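Local coordinates for protein carboxyvinyl-carboxyphosphonate phosphorylmutase (Bacillus anthracis, PDB 4IQD) that belongs to the phosphoenolpyruvate phosphomutase family, folds as a TIM-type barrel and binds pyruvic acid at several places in the crystal, at residues Leu140-Lys151 with Arg180-Ala189; Arg169-Ile178 with Glu202-Val210. All blocks are in the same frame, centred on the assembly; numbering follows the deposited sequence.

In the fold
Contacts 1 and 2 join successive outer helices of the TIM-type barrel and share helix 174-187: contact 1 sets its later turns beside helix 143-156, contact 2 its first turns beside helix 200-209. Both helix pairs run roughly parallel, as expected of beta-alpha units in sequence, with segment angles of 23° and 34°. Contact 2 is the more buried, and its polar part is a charged arginine-carboxylate pair at a pyruvic acid site. Contact 1, partly buried, uses its arginine on a backbone carbonyl and a tyrosine hydroxyl. Asn-182 ND2 reaches Lys-209 O at 3.1 Å, tying the two contacts together; the centres of contacts 1 and 2 are about 15 Å apart.

Contact 1: residues Leu140-Lys151 with Arg180-Ala189; sequences LVTTEELVQKIK and RANAYVKAGA
Arg-180 meets the loop leading into helix 143-151 by hydrogen bonding. Its NH2 donates to Val-141 O at 2.8 Å, with the carbonyl oxygen 22° out of the guanidinium plane, and NH1 adds a weak second bond to the same oxygen. NH1 also donates to Tyr-184 OH at 2.8 Å, this time close to the guanidinium plane. An extended chain from CG to NE carries the group across the gap, while Thr-143 OG1 lies over one face and Leu-140 CB over the other.

The apolar part centres on Tyr-184, a knob in the hole formed by Thr-143, Leu-146, Val-147 and Ile-150. Leu-146 CD2 makes a CH-pi contact, 3.5 Å from the Tyr-184 ring centroid and 11° off its normal; CG anti to the backbone N (chi1 -173°) carries this branch over the ring. Ile-150 CD1 packs on Tyr-184 CB at 3.6 Å. Farther along, Ala-187 CB touches Val-147 CG1 and Ile-150 CG2, its small size consistent with the 8.9 Å approach of the segment axes.

Neighbouring outer helices of the TIM-type barrel thus pack together, Leu-146 also touching strand 120-124, and Ile-150 and Tyr-184 strand 161-166. Tyr-184 OH bonds both Arg-180 NH1 and Asp-125 OD2; long, weak ion pairs to Asp-125 and Glu-172 would probably add some support for the arginine's charge.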
loop_
_atom_site.group_PDB
_atom_site.type_symbol
_atom_site.label_atom_id
_atom_site.label_comp_id
_atom_site.label_asym_id
_atom_site.label_seq_id
_atom_site.Cartn_x
_atom_site.Cartn_y
_atom_site.Cartn_z
ATOM N N LEU A 140 -29.505 11.081 4.067
ATOM C CA LEU A 140 -28.626 12.108 3.528
ATOM C C LEU A 140 -28.788 13.393 4.315
ATOM O O LEU A 140 -29.772 13.570 5.031
ATOM C CB LEU A 140 -28.973 12.382 2.070
ATOM C CG LEU A 140 -29.076 11.169 1.152
ATOM C CD1 LEU A 140 -29.605 11.598 -0.196
ATOM C CD2 LEU A 140 -27.725 10.486 1.008
ATOM N N VAL A 141 -27.824 14.293 4.174
ATOM C CA VAL A 141 -27.935 15.611 4.774
ATOM C C VAL A 141 -28.834 16.455 3.895
ATOM O O VAL A 141 -29.140 16.075 2.764
ATOM C CB VAL A 141 -26.573 16.308 4.881
ATOM C CG1 VAL A 141 -25.607 15.468 5.697
ATOM C CG2 VAL A 141 -26.010 16.595 3.494
ATOM N N THR A 142 -29.261 17.599 4.412
ATOM C CA THR A 142 -30.087 18.499 3.628
ATOM C C THR A 142 -29.276 19.023 2.461
ATOM O O THR A 142 -28.044 18.996 2.484
ATOM C CB THR A 142 -30.580 19.686 4.456
ATOM O OG1 THR A 142 -29.455 20.401 4.979
ATOM C CG2 THR A 142 -31.446 19.207 5.601
ATOM N N THR A 143 -29.973 19.490 1.436
ATOM C CA THR A 143 -29.319 20.056 0.272
ATOM C C THR A 143 -28.433 21.227 0.681
ATOM O O THR A 143 -27.300 21.340 0.221
ATOM C CB THR A 143 -30.345 20.515 -0.771
ATOM O OG1 THR A 143 -31.198 19.415 -1.112
ATOM C CG2 THR A 143 -29.645 21.011 -2.021
ATOM N N GLU A 144 -28.953 22.079 1.560
ATOM C CA GLU A 144 -28.216 23.235 2.061
ATOM C C GLU A 144 -26.944 22.809 2.769
ATOM O O GLU A 144 -25.911 23.474 2.680
ATOM C CB GLU A 144 -29.080 24.035 3.036
ATOM C CG GLU A 144 -28.305 25.069 3.841
ATOM C CD GLU A 144 -29.127 25.682 4.956
ATOM O OE1 GLU A 144 -29.574 24.932 5.850
ATOM O OE2 GLU A 144 -29.328 26.915 4.935
ATOM N N GLU A 145 -27.029 21.686 3.471
ATOM C CA GLU A 145 -25.917 21.189 4.259
ATOM C C GLU A 145 -24.680 20.950 3.397
ATOM O O GLU A 145 -23.572 21.305 3.789
ATOM C CB GLU A 145 -26.328 19.915 4.994
ATOM C CG GLU A 145 -25.855 19.848 6.434
ATOM C CD GLU A 145 -26.627 18.830 7.255
ATOM O OE1 GLU A 145 -27.874 18.780 7.127
ATOM O OE2 GLU A 145 -25.987 18.078 8.022
ATOM N N LEU A 146 -24.868 20.365 2.218
ATOM C CA LEU A 146 -23.753 20.171 1.296
ATOM C C LEU A 146 -23.406 21.474 0.590
ATOM O O LEU A 146 -22.239 21.750 0.319
ATOM C CB LEU A 146 -24.047 19.083 0.261
ATOM C CG LEU A 146 -22.820 18.759 -0.602
ATOM C CD1 LEU A 146 -21.645 18.367 0.280
ATOM C CD2 LEU A 146 -23.091 17.678 -1.629
ATOM N N VAL A 147 -24.431 22.267 0.298
ATOM C CA VAL A 147 -24.259 23.546 -0.377
ATOM C C VAL A 147 -23.262 24.423 0.365
ATOM O O VAL A 147 -22.348 24.985 -0.235
ATOM C CB VAL A 147 -25.608 24.285 -0.520
ATOM C CG1 VAL A 147 -25.403 25.791 -0.648
ATOM C CG2 VAL A 147 -26.383 23.739 -1.711
ATOM N N GLN A 148 -23.431 24.519 1.677
ATOM C CA GLN A 148 -22.526 25.303 2.501
ATOM C C GLN A 148 -21.110 24.738 2.476
ATOM O O GLN A 148 -20.136 25.485 2.407
ATOM C CB GLN A 148 -23.047 25.368 3.928
ATOM C CG GLN A 148 -24.348 26.122 4.052
ATOM C CD GLN A 148 -24.920 26.045 5.443
ATOM O OE1 GLN A 148 -24.749 25.047 6.141
ATOM N NE2 GLN A 148 -25.600 27.104 5.861
ATOM N N LYS A 149 -21.000 23.415 2.525
ATOM C CA LYS A 149 -19.702 22.758 2.469
ATOM C C LYS A 149 -18.975 23.051 1.160
ATOM O O LYS A 149 -17.767 23.277 1.150
ATOM C CB LYS A 149 -19.846 21.251 2.662
ATOM C CG LYS A 149 -20.137 20.841 4.090
ATOM C CD LYS A 149 -20.001 19.342 4.274
ATOM C CE LYS A 149 -19.965 18.975 5.747
ATOM N NZ LYS A 149 -19.699 17.527 5.964
ATOM N N ILE A 150 -19.716 23.044 0.057
ATOM C CA ILE A 150 -19.143 23.342 -1.247
ATOM C C ILE A 150 -18.665 24.788 -1.286
ATOM O O ILE A 150 -17.575 25.081 -1.778
ATOM C CB ILE A 150 -20.161 23.080 -2.372
ATOM C CG1 ILE A 150 -20.493 21.586 -2.435
ATOM C CG2 ILE A 150 -19.628 23.559 -3.705
ATOM C CD1 ILE A 150 -21.575 21.231 -3.426
ATOM N N LYS A 151 -19.481 25.684 -0.741
ATOM C CA LYS A 151 -19.133 27.097 -0.645
ATOM C C LYS A 151 -17.887 27.295 0.200
ATOM O O LYS A 151 -17.074 28.176 -0.081
ATOM C CB LYS A 151 -20.293 27.894 -0.045
ATOM C CG LYS A 151 -21.507 28.008 -0.950
ATOM C CD LYS A 151 -22.759 28.385 -0.173
ATOM C CE LYS A 151 -22.665 29.772 0.437
ATOM N NZ LYS A 151 -23.953 30.156 1.091
ATOM N N ARG A 180 -31.112 18.345 -6.283
ATOM C CA ARG A 180 -29.928 18.427 -5.437
ATOM C C ARG A 180 -28.710 18.765 -6.278
ATOM O O ARG A 180 -27.979 19.700 -5.967
ATOM C CB ARG A 180 -29.682 17.108 -4.706
ATOM C CG ARG A 180 -30.542 16.878 -3.479
ATOM C CD ARG A 180 -30.016 15.687 -2.697
ATOM N NE ARG A 180 -30.734 15.458 -1.450
ATOM C CZ ARG A 180 -30.359 15.938 -0.267
ATOM N NH1 ARG A 180 -29.274 16.688 -0.163
ATOM N NH2 ARG A 180 -31.075 15.670 0.814
ATOM N N ALA A 181 -28.527 18.012 -7.358
ATOM C CA ALA A 181 -27.386 18.179 -8.254
ATOM C C ALA A 181 -27.214 19.612 -8.745
ATOM O O ALA A 181 -26.136 20.186 -8.621
ATOM C CB ALA A 181 -27.503 17.225 -9.438
ATOM N N ASN A 182 -28.278 20.187 -9.294
ATOM C CA ASN A 182 -28.217 21.545 -9.822
ATOM C C ASN A 182 -27.929 22.585 -8.745
ATOM O O ASN A 182 -27.396 23.656 -9.031
ATOM C CB ASN A 182 -29.506 21.898 -10.565
ATOM C CG ASN A 182 -29.608 21.215 -11.916
ATOM O OD1 ASN A 182 -28.607 21.014 -12.602
ATOM N ND2 ASN A 182 -30.827 20.856 -12.305
ATOM N N ALA A 183 -28.287 22.264 -7.507
ATOM C CA ALA A 183 -28.006 23.148 -6.385
ATOM C C ALA A 183 -26.521 23.125 -6.072
ATOM O O ALA A 183 -25.899 24.168 -5.877
ATOM C CB ALA A 183 -28.802 22.731 -5.169
ATOM N N TYR A 184 -25.961 21.922 -6.033
ATOM C CA TYR A 184 -24.551 21.738 -5.736
ATOM C C TYR A 184 -23.700 22.414 -6.806
ATOM O O TYR A 184 -22.635 22.954 -6.516
ATOM C CB TYR A 184 -24.210 20.251 -5.670
ATOM C CG TYR A 184 -24.985 19.457 -4.636
ATOM C CD1 TYR A 184 -25.564 20.072 -3.533
ATOM C CD2 TYR A 184 -25.126 18.082 -4.765
ATOM C CE1 TYR A 184 -26.268 19.334 -2.591
ATOM C CE2 TYR A 184 -25.826 17.339 -3.833
ATOM C CZ TYR A 184 -26.394 17.966 -2.749
ATOM O OH TYR A 184 -27.089 17.218 -1.826
ATOM N N VAL A 185 -24.189 22.385 -8.041
ATOM C CA VAL A 185 -23.491 23.002 -9.163
ATOM C C VAL A 185 -23.430 24.517 -9.018
ATOM O O VAL A 185 -22.367 25.118 -9.149
ATOM C CB VAL A 185 -24.157 22.653 -10.508
ATOM C CG1 VAL A 185 -23.546 23.476 -11.633
ATOM C CG2 VAL A 185 -24.023 21.170 -10.793
ATOM N N LYS A 186 -24.571 25.137 -8.736
ATOM C CA LYS A 186 -24.599 26.583 -8.573
ATOM C C LYS A 186 -23.814 26.999 -7.334
ATOM O O LYS A 186 -23.359 28.137 -7.228
ATOM C CB LYS A 186 -26.037 27.099 -8.504
ATOM C CG LYS A 186 -26.537 27.415 -7.112
ATOM C CD LYS A 186 -27.759 28.308 -7.187
ATOM C CE LYS A 186 -27.461 29.554 -8.012
ATOM N NZ LYS A 186 -28.648 30.441 -8.154
ATOM N N ALA A 187 -23.651 26.064 -6.404
ATOM C CA ALA A 187 -22.912 26.326 -5.178
ATOM C C ALA A 187 -21.413 26.344 -5.454
ATOM O O ALA A 187 -20.641 26.928 -4.696
ATOM C CB ALA A 187 -23.253 25.288 -4.119
ATOM N N GLY A 188 -21.003 25.702 -6.543
ATOM C CA GLY A 188 -19.615 25.754 -6.954
ATOM C C GLY A 188 -19.053 24.460 -7.500
ATOM O O GLY A 188 -17.934 24.441 -8.005
ATOM N N ALA A 189 -19.813 23.376 -7.397
ATOM C CA ALA A 189 -19.346 22.091 -7.906
ATOM C C ALA A 189 -19.159 22.155 -9.418
ATOM O O ALA A 189 -19.950 22.780 -10.121
ATOM C CB ALA A 189 -20.310 20.977 -7.527
#

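Contact 2: residues Arg169-Ile178 with Glu202-Val210; sequences RGVEGLDEAI and EFRLFNSKV. With PYR (pyruvic acid), chain D.
Arg-169 turns CG anti to its own amide nitrogen (chi1 175°) and bends at chi2, which presents the NE and NH2 side of its guanidinium to Glu-202. The glutamate, extended beyond CG, comes to meet it with both oxygens. The result is a side-on, two-pronged salt bridge: NE to Glu-202 OE1 at 3.0 Å, and NH2 to Glu-202 OE2 at 2.9 Å. The second bond is nearly straight (168°) and uses the syn lone pair of OE2; the first meets OE1 on its syn side but out of the carboxylate plane, in keeping with the 31° between the two flat groups. Gln-198 N gives Glu-202 OE1 a further donor.

Farther along the helices, apolar side chains meet. Leu-174 divides its branches: CD2 packs against Leu-205 CD2 at 3.8 Å and against the Glu-202 CG methylene, whereas CD1 comes to the edge of the Phe-206 ring. Ile-178 and Phe-206 slide past each other in opposite directions, with Ile-178 CG1 3.6 Å from Phe-206 CD1. At the far end Ile-178 CD1 rests on Lys-209 CB at 3.7 Å, and Ile-178 CG2 meets Val-210 CG2; within its own segment, this Val-210 methyl lies over one face of the Phe-206 ring, toward its rim. Ala-181 and strand 191-194 also touch this phenylalanine, placing it between helix and barrel.

Pyruvic acid lies by the N-terminus of helix 174-178, its carboxyl carbon C 3.4 Å from Leu-174 N, and its O3 lies over a face of the Arg-169 guanidinium without close contact. By engaging two guanidinium nitrogens, Glu-202 probably fixes the rotation of the group whose face lies near O3.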
loop_
_atom_site.group_PDB
_atom_site.type_symbol
_atom_site.label_atom_id
_atom_site.label_comp_id
_atom_site.label_asym_id
_atom_site.label_seq_id
_atom_site.Cartn_x
_atom_site.Cartn_y
_atom_site.Cartn_z
ATOM N N ARG A 169 -30.820 9.417 -5.652
ATOM C CA ARG A 169 -31.634 8.620 -6.564
ATOM C C ARG A 169 -32.322 7.455 -5.859
ATOM O O ARG A 169 -33.547 7.313 -5.919
ATOM C CB ARG A 169 -30.791 8.086 -7.720
ATOM C CG ARG A 169 -31.547 7.145 -8.644
ATOM C CD ARG A 169 -32.756 7.839 -9.229
ATOM N NE ARG A 169 -33.605 6.951 -10.018
ATOM C CZ ARG A 169 -34.589 6.214 -9.514
ATOM N NH1 ARG A 169 -34.845 6.239 -8.214
ATOM N NH2 ARG A 169 -35.311 5.445 -10.312
ATOM N N GLY A 170 -31.534 6.632 -5.179
ATOM C CA GLY A 170 -32.041 5.406 -4.595
ATOM C C GLY A 170 -32.767 5.570 -3.275
ATOM O O GLY A 170 -33.258 4.593 -2.711
ATOM N N VAL A 171 -32.843 6.798 -2.777
ATOM C CA VAL A 171 -33.495 7.038 -1.494
ATOM C C VAL A 171 -34.627 8.068 -1.584
ATOM O O VAL A 171 -35.608 7.992 -0.843
ATOM C CB VAL A 171 -32.468 7.432 -0.408
ATOM C CG1 VAL A 171 -31.825 8.763 -0.737
ATOM C CG2 VAL A 171 -33.123 7.466 0.963
ATOM N N GLU A 172 -34.503 9.009 -2.516
ATOM C CA GLU A 172 -35.506 10.057 -2.676
ATOM C C GLU A 172 -36.157 10.074 -4.055
ATOM O O GLU A 172 -37.319 10.452 -4.191
ATOM C CB GLU A 172 -34.895 11.424 -2.388
ATOM C CG GLU A 172 -34.406 11.601 -0.969
ATOM C CD GLU A 172 -33.685 12.914 -0.773
ATOM O OE1 GLU A 172 -33.636 13.716 -1.726
ATOM O OE2 GLU A 172 -33.162 13.141 0.335
ATOM N N GLY A 173 -35.411 9.679 -5.079
ATOM C CA GLY A 173 -35.956 9.652 -6.420
ATOM C C GLY A 173 -35.165 10.460 -7.428
ATOM O O GLY A 173 -34.338 11.298 -7.070
ATOM N N LEU A 174 -35.440 10.205 -8.702
ATOM C CA LEU A 174 -34.690 10.797 -9.801
ATOM C C LEU A 174 -34.732 12.316 -9.806
ATOM O O LEU A 174 -33.691 12.963 -9.765
ATOM C CB LEU A 174 -35.201 10.264 -11.136
ATOM C CG LEU A 174 -34.412 10.710 -12.367
ATOM C CD1 LEU A 174 -32.920 10.477 -12.174
ATOM C CD2 LEU A 174 -34.915 9.964 -13.590
ATOM N N ASP A 175 -35.933 12.880 -9.860
ATOM C CA ASP A 175 -36.085 14.331 -9.897
ATOM C C ASP A 175 -35.508 14.992 -8.653
ATOM O O ASP A 175 -35.053 16.131 -8.705
ATOM C CB ASP A 175 -37.551 14.721 -10.067
ATOM C CG ASP A 175 -38.041 14.528 -11.484
ATOM O OD1 ASP A 175 -37.230 14.689 -12.422
ATOM O OD2 ASP A 175 -39.238 14.215 -11.658
ATOM N N GLU A 176 -35.531 14.267 -7.540
ATOM C CA GLU A 176 -34.949 14.756 -6.299
ATOM C C GLU A 176 -33.454 14.920 -6.461
ATOM O O GLU A 176 -32.873 15.912 -6.029
ATOM C CB GLU A 176 -35.203 13.770 -5.170
ATOM C CG GLU A 176 -35.862 14.379 -3.975
ATOM C CD GLU A 176 -37.306 13.975 -3.873
ATOM O OE1 GLU A 176 -37.910 14.221 -2.808
ATOM O OE2 GLU A 176 -37.833 13.408 -4.856
ATOM N N ALA A 177 -32.833 13.925 -7.078
ATOM C CA ALA A 177 -31.400 13.957 -7.308
ATOM C C ALA A 177 -31.043 15.110 -8.238
ATOM O O ALA A 177 -30.087 15.841 -7.987
ATOM C CB ALA A 177 -30.931 12.639 -7.881
ATOM N N ILE A 178 -31.828 15.279 -9.298
ATOM C CA ILE A 178 -31.598 16.350 -10.265
ATOM C C ILE A 178 -31.634 17.710 -9.585
ATOM O O ILE A 178 -30.804 18.579 -9.867
ATOM C CB ILE A 178 -32.630 16.311 -11.409
ATOM C CG1 ILE A 178 -32.355 15.117 -12.323
ATOM C CG2 ILE A 178 -32.602 17.606 -12.210
ATOM C CD1 ILE A 178 -33.309 15.001 -13.492
ATOM N N GLU A 202 -32.211 7.107 -17.791
ATOM C CA GLU A 202 -31.967 7.940 -16.622
ATOM C C GLU A 202 -30.647 8.680 -16.755
ATOM O O GLU A 202 -30.525 9.830 -16.343
ATOM C CB GLU A 202 -32.006 7.118 -15.333
ATOM C CG GLU A 202 -33.409 6.659 -14.961
ATOM C CD GLU A 202 -33.536 6.222 -13.512
ATOM O OE1 GLU A 202 -32.549 6.348 -12.759
ATOM O OE2 GLU A 202 -34.628 5.755 -13.128
ATOM N N PHE A 203 -29.661 8.014 -17.348
ATOM C CA PHE A 203 -28.359 8.628 -17.573
ATOM C C PHE A 203 -28.535 9.830 -18.494
ATOM O O PHE A 203 -28.179 10.955 -18.139
ATOM C CB PHE A 203 -27.368 7.637 -18.197
ATOM C CG PHE A 203 -27.062 6.436 -17.330
ATOM C CD1 PHE A 203 -27.439 6.391 -16.007
ATOM C CD2 PHE A 203 -26.370 5.360 -17.845
ATOM C CE1 PHE A 203 -27.146 5.283 -15.238
ATOM C CE2 PHE A 203 -26.083 4.259 -17.085
ATOM C CZ PHE A 203 -26.470 4.221 -15.775
ATOM N N ARG A 204 -29.096 9.583 -19.675
ATOM C CA ARG A 204 -29.315 10.629 -20.671
ATOM C C ARG A 204 -30.209 11.755 -20.149
ATOM O O ARG A 204 -29.969 12.927 -20.438
ATOM C CB ARG A 204 -29.917 10.026 -21.943
ATOM C CG ARG A 204 -29.103 8.892 -22.558
ATOM C CD ARG A 204 -29.711 8.441 -23.884
ATOM N NE ARG A 204 -28.907 7.436 -24.579
ATOM C CZ ARG A 204 -27.927 7.716 -25.435
ATOM N NH1 ARG A 204 -27.612 8.975 -25.700
ATOM N NH2 ARG A 204 -27.251 6.737 -26.020
ATOM N N LEU A 205 -31.237 11.398 -19.385
ATOM C CA LEU A 205 -32.148 12.393 -18.826
ATOM C C LEU A 205 -31.462 13.260 -17.781
ATOM O O LEU A 205 -31.656 14.476 -17.746
ATOM C CB LEU A 205 -33.367 11.728 -18.197
ATOM C CG LEU A 205 -34.309 12.687 -17.466
ATOM C CD1 LEU A 205 -34.866 13.736 -18.422
ATOM C CD2 LEU A 205 -35.436 11.933 -16.787
ATOM N N PHE A 206 -30.678 12.624 -16.920
ATOM C CA PHE A 206 -29.978 13.340 -15.865
ATOM C C PHE A 206 -29.002 14.322 -16.498
ATOM O O PHE A 206 -28.937 15.484 -16.107
ATOM C CB PHE A 206 -29.248 12.358 -14.947
ATOM C CG PHE A 206 -28.763 12.970 -13.661
ATOM C CD1 PHE A 206 -29.552 12.943 -12.524
ATOM C CD2 PHE A 206 -27.511 13.558 -13.586
ATOM C CE1 PHE A 206 -29.106 13.500 -11.336
ATOM C CE2 PHE A 206 -27.060 14.117 -12.401
ATOM C CZ PHE A 206 -27.860 14.088 -11.276
ATOM N N ASN A 207 -28.258 13.840 -17.490
ATOM C CA ASN A 207 -27.338 14.669 -18.256
ATOM C C ASN A 207 -28.052 15.857 -18.892
ATOM O O ASN A 207 -27.504 16.957 -18.965
ATOM C CB ASN A 207 -26.659 13.820 -19.337
ATOM C CG ASN A 207 -25.605 14.586 -20.113
ATOM O OD1 ASN A 207 -24.983 15.514 -19.597
ATOM N ND2 ASN A 207 -25.399 14.197 -21.365
ATOM N N SER A 208 -29.285 15.628 -19.331
ATOM C CA SER A 208 -30.058 16.642 -20.035
ATOM C C SER A 208 -30.564 17.727 -19.098
ATOM O O SER A 208 -30.749 18.871 -19.503
ATOM C CB SER A 208 -31.243 15.997 -20.750
ATOM O OG SER A 208 -31.872 16.926 -21.614
ATOM N N LYS A 209 -30.789 17.364 -17.844
ATOM C CA LYS A 209 -31.389 18.287 -16.894
ATOM C C LYS A 209 -30.367 18.919 -15.956
ATOM O O LYS A 209 -30.707 19.805 -15.176
ATOM C CB LYS A 209 -32.471 17.577 -16.077
ATOM C CG LYS A 209 -33.805 18.309 -16.034
ATOM C CD LYS A 209 -34.670 17.955 -17.229
ATOM C CE LYS A 209 -35.902 18.839 -17.299
ATOM N NZ LYS A 209 -36.689 18.816 -16.034
ATOM N N VAL A 210 -29.118 18.465 -16.028
ATOM C CA VAL A 210 -28.076 18.957 -15.127
ATOM C C VAL A 210 -26.943 19.658 -15.888
ATOM O O VAL A 210 -26.374 19.096 -16.823
ATOM C CB VAL A 210 -27.505 17.815 -14.258
ATOM C CG1 VAL A 210 -26.339 18.308 -13.420
ATOM C CG2 VAL A 210 -28.594 17.230 -13.369
HETATM C C PYR D . -38.840 9.981 -9.083
HETATM O O PYR D . -38.809 10.948 -8.205
HETATM O OXT PYR D . -38.812 10.270 -10.358
HETATM C CA PYR D . -38.895 8.662 -8.643
HETATM O O3 PYR D . -38.358 7.691 -9.341
HETATM C CB PYR D . -39.579 8.364 -7.346
#